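Local coordinates for protein toxin of toxin-antitoxin system (Rickettsia felis, PDB 3ZVK) that cleaves single-stranded RNA as the magnesium-dependent toxin of a type II toxin-antitoxin pair, held in complex with its VapB2 antitoxin on promoter DNA, at residues I71-S74 / A75-F79; S51-K54 / E55-Q58. The protein carries 1 engineered substitution. One frame throughout, in Å; residues are numbered along the deposited sequence.

Overall arrangement
From the N terminus the chain first reaches interaction 2, where residues 51-58 close the short turn between helix 38-50 and helix 54-65. The chain then runs along helix 54-65 to strand 69-71 of the parallel sheet, outermost within this chain, and residues 71-79 form interaction 1 where that strand gives way to helix 75-90. The two contacts therefore follow in series, neither nested nor crossed, with centres 30 Å apart and nearest atoms about 15 Å apart. Each is a local turn into a helix. Interaction 2 joins two helices beside the VapB antitoxin, whereas interaction 1 joins sheet to helix beside a second toxin subunit.

Interaction 1: I71-S74 / A75-F79; sequences IDFS and AKCTF
The backbone leaves strand 69-71 and turns into helix 75-90 with S74 O accepting the amide of C77, S74 O to C77 N 3.1 Å. The F73 ring lies against the first helical turn. Its CG is anti to the backbone N (chi1 -177°), which carries the ring forward along the chain to C77. There the C77 methylene sits over one face in a CH-pi contact, CB 3.9 Å from the ring centroid, and the sulfur follows over the ring, SG 4.6 Å from the same centroid. The buried phenylalanine suits its place by offering one flat face to both atoms, and a small, polarisable cysteine suits the place above it. T78 adds its methyl obliquely to the ring, CG2 to F73 CE2 4.1 Å. Its hydroxyl turns back on the helix, OG1 donating to A75 O at 2.6 Å in the carbonyl plane, and A75 O also takes T78 N; threonine thus combines a methyl for the ring with a hydroxyl for the backbone. S74 OG lies near K76 CG, 3.4 Å away, while the extended lysine carries its ammonium on to E109. The F73 ring also meets H105 edge-to-face, and F73 O is hydrogen-bonded to S38 OG of the second toxin subunit. This is a strand-to-helix connection in the alpha/beta PIN domain, with the sulfur-aromatic contact bridging loop and helix and a toxin-toxin interface alongside.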
loop_
_atom_site.group_PDB
_atom_site.type_symbol
_atom_site.label_atom_id
_atom_site.label_comp_id
_atom_site.label_asym_id
_atom_site.label_seq_id
_atom_site.Cartn_x
_atom_site.Cartn_y
_atom_site.Cartn_z
ATOM N N ILE A 71 0.674 -18.197 12.972
ATOM C CA ILE A 71 1.819 -17.299 12.833
ATOM C C ILE A 71 2.444 -17.485 11.466
ATOM O O ILE A 71 2.806 -18.599 11.108
ATOM C CB ILE A 71 2.856 -17.443 13.995
ATOM C CG1 ILE A 71 2.184 -17.277 15.391
ATOM C CG2 ILE A 71 4.039 -16.453 13.815
ATOM C CD1 ILE A 71 3.101 -17.523 16.585
ATOM N N ASP A 72 2.564 -16.391 10.706
ATOM C CA ASP A 72 3.159 -16.384 9.372
ATOM C C ASP A 72 4.664 -16.678 9.420
ATOM O O ASP A 72 5.349 -16.225 10.347
ATOM C CB ASP A 72 2.891 -15.034 8.677
ATOM C CG ASP A 72 1.408 -14.759 8.396
ATOM O OD1 ASP A 72 0.578 -15.735 8.455
ATOM O OD2 ASP A 72 1.062 -13.566 8.133
ATOM N N PHE A 73 5.168 -17.473 8.451
ATOM C CA PHE A 73 6.599 -17.775 8.397
ATOM C C PHE A 73 7.261 -16.506 7.844
ATOM O O PHE A 73 7.079 -16.149 6.683
ATOM C CB PHE A 73 6.887 -19.016 7.548
ATOM C CG PHE A 73 8.344 -19.395 7.545
ATOM C CD1 PHE A 73 8.862 -20.215 8.532
ATOM C CD2 PHE A 73 9.210 -18.908 6.557
ATOM C CE1 PHE A 73 10.227 -20.560 8.538
ATOM C CE2 PHE A 73 10.571 -19.240 6.565
ATOM C CZ PHE A 73 11.078 -20.057 7.565
ATOM N N SER A 74 7.948 -15.788 8.716
ATOM C CA SER A 74 8.551 -14.483 8.434
ATOM C C SER A 74 10.032 -14.488 8.135
ATOM O O SER A 74 10.689 -15.472 8.370
ATOM C CB SER A 74 8.267 -13.536 9.595
ATOM O OG SER A 74 8.703 -14.160 10.795
ATOM N N ALA A 75 10.558 -13.366 7.663
ATOM C CA ALA A 75 11.962 -13.169 7.328
ATOM C C ALA A 75 12.908 -13.442 8.508
ATOM O O ALA A 75 14.011 -13.929 8.284
ATOM C CB ALA A 75 12.178 -11.768 6.784
ATOM N N LYS A 76 12.469 -13.189 9.757
ATOM C CA LYS A 76 13.290 -13.450 10.937
ATOM C C LYS A 76 13.618 -14.934 11.126
ATOM O O LYS A 76 14.689 -15.238 11.648
ATOM C CB LYS A 76 12.730 -12.799 12.215
ATOM C CG LYS A 76 11.423 -13.375 12.741
ATOM C CD LYS A 76 11.283 -13.154 14.237
ATOM C CE LYS A 76 9.899 -13.500 14.709
ATOM N NZ LYS A 76 9.722 -13.218 16.151
ATOM N N CYS A 77 12.749 -15.851 10.627
ATOM C CA CYS A 77 12.944 -17.307 10.720
ATOM C C CYS A 77 13.997 -17.839 9.780
ATOM O O CYS A 77 14.587 -18.883 10.061
ATOM C CB CYS A 77 11.633 -18.052 10.516
ATOM S SG CYS A 77 10.240 -17.372 11.432
ATOM N N THR A 78 14.171 -17.164 8.631
ATOM C CA THR A 78 15.085 -17.546 7.555
ATOM C C THR A 78 16.551 -17.779 7.990
ATOM O O THR A 78 17.163 -18.757 7.529
ATOM C CB THR A 78 14.925 -16.601 6.364
ATOM O OG1 THR A 78 15.468 -15.317 6.691
ATOM C CG2 THR A 78 13.480 -16.458 5.928
ATOM N N PHE A 79 17.116 -16.896 8.863
ATOM C CA PHE A 79 18.496 -17.040 9.344
ATOM C C PHE A 79 18.677 -18.336 10.145
ATOM O O PHE A 79 19.668 -19.048 9.946
ATOM C CB PHE A 79 18.966 -15.813 10.153
ATOM C CG PHE A 79 20.281 -16.041 10.868
ATOM C CD1 PHE A 79 21.487 -15.976 10.180
ATOM C CD2 PHE A 79 20.310 -16.367 12.218
ATOM C CE1 PHE A 79 22.699 -16.232 10.833
ATOM C CE2 PHE A 79 21.520 -16.614 12.872
ATOM C CZ PHE A 79 22.707 -16.537 12.176
#

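Interaction 2: S51-K54 / E55-Q58; sequences SKKK and EQNQ
S51 OG is gripped twice: it is hydrogen-bonded to V48 O in the preceding helix and accepts N57 ND2 at 2.9 Å, with an N-H...O angle of 157°. The setting is a tight interhelical turn of the PIN domain, joining helix 38-50 to helix 54-65: S51 is the first residue to leave the former, and K53 takes the N-cap position of the latter. N57 reaches back because its CG is anti to the carbonyl carbon (chi1 -76°), and the serine oxygen lies only 10° out of its amide plane. A short hydroxyl facing a primary amide suits this buried corner. The new helix starts with N57 N donating to K53 O, 3.0 Å, and Q58 N to K54 O, 2.9 Å. K53 and Q56 run side by side, pointing the same way, the CD methylene of K53 lying 4.0 Å from Q56 OE1, a loose contact; K53 is exposed, as suits a long charged chain, while Q56 also packs on I56 of a VapB antitoxin chain. Around the turn, S51 packs on E78 and N57 on F77 of a VapB antitoxin chain, so the turn lies against the toxin's partner. K54 bends at its third and fourth torsions to bring its ammonium back to the end of helix 38-50. There it donates to S49 O and to S51 O, with K54 NZ 3.0 Å from S51 O and nearly in line with that carbonyl.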
loop_
_atom_site.group_PDB
_atom_site.type_symbol
_atom_site.label_atom_id
_atom_site.label_comp_id
_atom_site.label_asym_id
_atom_site.label_seq_id
_atom_site.Cartn_x
_atom_site.Cartn_y
_atom_site.Cartn_z
ATOM N N SER A 51 -8.046 -35.736 1.229
ATOM C CA SER A 51 -9.075 -36.593 1.808
ATOM C C SER A 51 -10.335 -36.764 0.965
ATOM O O SER A 51 -10.554 -36.018 -0.002
ATOM C CB SER A 51 -9.428 -36.101 3.205
ATOM O OG SER A 51 -10.237 -34.938 3.166
ATOM N N LYS A 52 -11.142 -37.786 1.323
ATOM C CA LYS A 52 -12.405 -38.122 0.652
ATOM C C LYS A 52 -13.524 -37.205 1.184
ATOM O O LYS A 52 -14.312 -36.683 0.401
ATOM C CB LYS A 52 -12.770 -39.613 0.856
ATOM C CG LYS A 52 -11.880 -40.597 0.120
ATOM N N LYS A 53 -13.557 -36.988 2.503
ATOM C CA LYS A 53 -14.557 -36.179 3.212
ATOM C C LYS A 53 -14.028 -34.741 3.435
ATOM O O LYS A 53 -13.798 -34.319 4.571
ATOM C CB LYS A 53 -14.952 -36.866 4.543
ATOM C CG LYS A 53 -15.530 -38.276 4.396
ATOM C CD LYS A 53 -15.633 -38.975 5.744
ATOM C CE LYS A 53 -15.945 -40.448 5.556
ATOM N NZ LYS A 53 -16.410 -41.088 6.812
ATOM N N LYS A 54 -13.821 -33.997 2.320
ATOM C CA LYS A 54 -13.252 -32.643 2.282
ATOM C C LYS A 54 -13.968 -31.616 3.177
ATOM O O LYS A 54 -13.302 -30.935 3.968
ATOM C CB LYS A 54 -13.108 -32.146 0.842
ATOM C CG LYS A 54 -12.048 -32.887 0.031
ATOM C CD LYS A 54 -11.774 -32.197 -1.317
ATOM C CE LYS A 54 -11.711 -33.151 -2.483
ATOM N NZ LYS A 54 -10.639 -34.179 -2.363
ATOM N N GLU A 55 -15.313 -31.528 3.062
ATOM C CA GLU A 55 -16.181 -30.629 3.819
ATOM C C GLU A 55 -16.076 -30.852 5.330
ATOM O O GLU A 55 -15.884 -29.884 6.079
ATOM C CB GLU A 55 -17.634 -30.787 3.369
ATOM C CG GLU A 55 -18.049 -29.849 2.251
ATOM C CD GLU A 55 -19.522 -29.466 2.260
ATOM O OE1 GLU A 55 -20.033 -29.047 3.325
ATOM O OE2 GLU A 55 -20.154 -29.538 1.182
ATOM N N GLN A 56 -16.160 -32.119 5.767
ATOM C CA GLN A 56 -16.059 -32.508 7.177
ATOM C C GLN A 56 -14.681 -32.205 7.720
ATOM O O GLN A 56 -14.556 -31.680 8.825
ATOM C CB GLN A 56 -16.319 -34.014 7.355
ATOM C CG GLN A 56 -17.758 -34.403 7.472
ATOM C CD GLN A 56 -17.871 -35.870 7.831
ATOM O OE1 GLN A 56 -17.015 -36.468 8.522
ATOM N NE2 GLN A 56 -18.915 -36.508 7.312
ATOM N N ASN A 57 -13.638 -32.553 6.962
ATOM C CA ASN A 57 -12.267 -32.340 7.400
ATOM C C ASN A 57 -11.923 -30.884 7.505
ATOM O O ASN A 57 -11.260 -30.505 8.475
ATOM C CB ASN A 57 -11.287 -33.137 6.548
ATOM C CG ASN A 57 -11.282 -34.610 6.913
ATOM O OD1 ASN A 57 -11.417 -35.006 8.098
ATOM N ND2 ASN A 57 -11.094 -35.449 5.904
ATOM N N GLN A 58 -12.467 -30.050 6.576
ATOM C CA GLN A 58 -12.260 -28.607 6.618
ATOM C C GLN A 58 -12.932 -28.048 7.875
ATOM O O GLN A 58 -12.307 -27.287 8.605
ATOM C CB GLN A 58 -12.783 -27.925 5.350
ATOM C CG GLN A 58 -12.388 -26.462 5.236
ATOM C CD GLN A 58 -10.901 -26.202 5.196
ATOM O OE1 GLN A 58 -10.222 -26.544 4.249
ATOM N NE2 GLN A 58 -10.377 -25.490 6.162
#